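Local structure of polyphenol oxidase, chloroplastic (6ELV) at residues A[67-71]-A[111-117]. The protein is the C-terminal domain of a plant tyrosinase-family enzyme that oxidises mono- and o-diphenols to o-diquinones. Residues are numbered along the deposited sequence; the frame is centred on the assembly and turned at random.
With CA (calcium ion), chain B.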
loop_
_atom_site.group_PDB
_atom_site.type_symbol
_atom_site.label_atom_id
_atom_site.label_comp_id
_atom_site.label_asym_id
_atom_site.label_seq_id
_atom_site.Cartn_x
_atom_site.Cartn_y
_atom_site.Cartn_z
ATOM N N TYR A 67 -3.122 1.601 5.130
ATOM C CA TYR A 67 -3.849 0.693 6.007
ATOM C C TYR A 67 -4.154 -0.600 5.260
ATOM O O TYR A 67 -4.213 -0.630 4.028
ATOM C CB TYR A 67 -5.169 1.315 6.501
ATOM C CG TYR A 67 -4.981 2.521 7.386
ATOM C CD1 TYR A 67 -4.605 3.752 6.857
ATOM C CD2 TYR A 67 -5.190 2.435 8.754
ATOM C CE1 TYR A 67 -4.438 4.851 7.673
ATOM C CE2 TYR A 67 -5.025 3.533 9.573
ATOM C CZ TYR A 67 -4.632 4.735 9.029
ATOM O OH TYR A 67 -4.464 5.835 9.841
ATOM N N VAL A 68 -4.385 -1.668 6.015
ATOM C CA VAL A 68 -4.739 -2.963 5.443
ATOM C C VAL A 68 -5.955 -3.508 6.178
ATOM O O VAL A 68 -6.078 -3.346 7.396
ATOM C CB VAL A 68 -3.544 -3.943 5.549
ATOM C CG1 VAL A 68 -3.903 -5.328 5.028
ATOM C CG2 VAL A 68 -2.357 -3.404 4.777
ATOM N N ASN A 69 -6.837 -4.192 5.448
ATOM C CA ASN A 69 -7.943 -4.896 6.082
ATOM C C ASN A 69 -8.210 -6.205 5.359
ATOM O O ASN A 69 -7.792 -6.411 4.222
ATOM C CB ASN A 69 -9.236 -4.052 6.223
ATOM C CG ASN A 69 -9.931 -3.744 4.900
ATOM O OD1 ASN A 69 -9.702 -2.691 4.301
ATOM N ND2 ASN A 69 -10.830 -4.622 4.470
ATOM N N ASP A 70 -8.948 -7.070 6.053
ATOM C CA ASP A 70 -9.344 -8.371 5.537
ATOM C C ASP A 70 -10.278 -8.176 4.345
ATOM O O ASP A 70 -11.269 -7.436 4.429
ATOM C CB ASP A 70 -10.027 -9.124 6.683
ATOM C CG ASP A 70 -10.359 -10.563 6.358
ATOM O OD1 ASP A 70 -11.030 -10.813 5.331
ATOM O OD2 ASP A 70 -9.998 -11.453 7.168
ATOM N N VAL A 71 -9.956 -8.849 3.236
ATOM C CA VAL A 71 -10.702 -8.722 1.992
ATOM C C VAL A 71 -12.171 -9.094 2.135
ATOM O O VAL A 71 -13.000 -8.655 1.335
ATOM C CB VAL A 71 -9.998 -9.549 0.895
ATOM C CG1 VAL A 71 -10.128 -11.044 1.175
ATOM C CG2 VAL A 71 -10.514 -9.177 -0.486
ATOM N N LEU A 111 1.066 -7.911 10.872
ATOM C CA LEU A 111 -0.228 -7.284 10.643
ATOM C C LEU A 111 -1.272 -8.318 10.229
ATOM O O LEU A 111 -2.406 -8.296 10.728
ATOM C CB LEU A 111 -0.078 -6.187 9.589
ATOM C CG LEU A 111 -1.301 -5.290 9.345
ATOM C CD1 LEU A 111 -0.892 -3.960 8.743
ATOM C CD2 LEU A 111 -2.325 -5.943 8.428
ATOM N N LEU A 112 -0.914 -9.226 9.316
ATOM C CA LEU A 112 -1.893 -10.206 8.857
ATOM C C LEU A 112 -2.332 -11.116 9.994
ATOM O O LEU A 112 -3.494 -11.531 10.055
ATOM C CB LEU A 112 -1.329 -11.019 7.696
ATOM C CG LEU A 112 -1.053 -10.213 6.430
ATOM C CD1 LEU A 112 -0.503 -11.109 5.334
ATOM C CD2 LEU A 112 -2.272 -9.416 5.956
ATOM N N GLU A 113 -1.415 -11.453 10.899
ATOM C CA GLU A 113 -1.788 -12.242 12.070
ATOM C C GLU A 113 -2.739 -11.464 12.974
ATOM O O GLU A 113 -3.716 -12.019 13.495
ATOM C CB GLU A 113 -0.525 -12.651 12.834
ATOM C CG GLU A 113 -0.779 -13.564 14.015
ATOM C CD GLU A 113 0.498 -13.941 14.746
ATOM O OE1 GLU A 113 1.594 -13.710 14.197
ATOM O OE2 GLU A 113 0.407 -14.478 15.867
ATOM N N GLU A 114 -2.466 -10.173 13.169
ATOM C CA GLU A 114 -3.273 -9.351 14.067
ATOM C C GLU A 114 -4.681 -9.142 13.530
ATOM O O GLU A 114 -5.652 -9.167 14.294
ATOM C CB GLU A 114 -2.568 -8.018 14.301
ATOM C CG GLU A 114 -1.308 -8.180 15.118
ATOM C CD GLU A 114 -0.365 -7.010 14.988
ATOM O OE1 GLU A 114 -0.828 -5.919 14.595
ATOM O OE2 GLU A 114 0.843 -7.187 15.265
ATOM N N ILE A 115 -4.815 -8.929 12.221
ATOM C CA ILE A 115 -6.148 -8.765 11.644
ATOM C C ILE A 115 -6.813 -10.092 11.345
ATOM O O ILE A 115 -7.985 -10.108 10.957
ATOM C CB ILE A 115 -6.171 -7.830 10.421
ATOM C CG1 ILE A 115 -5.473 -8.456 9.216
ATOM C CG2 ILE A 115 -5.564 -6.495 10.781
ATOM C CD1 ILE A 115 -5.705 -7.690 7.923
ATOM N N GLU A 116 -6.091 -11.199 11.516
ATOM C CA GLU A 116 -6.616 -12.551 11.323
ATOM C C GLU A 116 -6.998 -12.825 9.868
ATOM O O GLU A 116 -8.050 -13.393 9.574
ATOM C CB GLU A 116 -7.740 -12.876 12.303
ATOM C CG GLU A 116 -7.311 -12.709 13.748
ATOM C CD GLU A 116 -8.356 -13.183 14.727
ATOM O OE1 GLU A 116 -9.479 -12.642 14.707
ATOM O OE2 GLU A 116 -8.056 -14.100 15.517
ATOM N N ALA A 117 -6.111 -12.424 8.958
ATOM C CA ALA A 117 -6.260 -12.627 7.523
ATOM C C ALA A 117 -5.230 -13.600 6.955
ATOM O O ALA A 117 -5.058 -13.670 5.733
ATOM C CB ALA A 117 -6.186 -11.286 6.790
HETATM CA CA CA B . -10.798 -13.301 5.727
HETATM O O HOH W 1 -10.336 -10.989 9.804
HETATM O O HOH W 2 -9.733 -14.358 7.618
HETATM O O HOH W 3 -11.809 -15.546 5.907
#
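Ile115, in the last turn of helix 109-115, reaches across to strand 62-70 where that strand runs out toward the calcium ion. Its chi1 of 70° sets CG1 in the cleft between the two backbone branches, against the methyl of Ala117 (Ile115 CG1 to Ala117 CB 3.8 Å). CG2, the other branch at CB, lies on the Leu111 side, with Ile115 CG2 4.0 Å from Leu111 CD2. A nearly anti chi2 (169°) then carries CD1 to the strand. That methyl rests on the strand backbone, with Ile115 CD1 3.8 Å from Asp70 N, and it also meets Val68 CG1 at 4.1 Å, the two side chains crossing at about a right angle. One helical turn earlier, Leu111 packs obliquely on the same valine, its CD2 lying 3.7 Å from Val68 CB. Val68 thus joins the strand of one sheet to the helix that follows strand 99-107 of the other, and Leu112, which approaches it more loosely, continues this apolar layer to Val123.

Beyond Ile115 the contact turns polar. A Schellman motif ends the helix, with Glu116 at positive phi and Ala117 N bonded to Leu112 O, and brings the methyl of Ala117 to 3.8 Å from Asp70 OD2. No direct hydrogen bond links the two segments; water does it instead. One water lies within bonding distance of Asp70 OD2 (2.7 Å) and Ile115 O and can donate to either, while a second donates to Glu116 O and is itself a calcium ligand. Asp70 grips the ion with OD1 and OD2, each 2.5 Å from it, and Asp72 and Asp120 bind it too. Calcium probably offsets the aspartates' concentrated negative charge; it would also polarise its bound water and probably strengthen the donation to Glu116 O, just past the helix, linking the Schellman-capped end to the metal site.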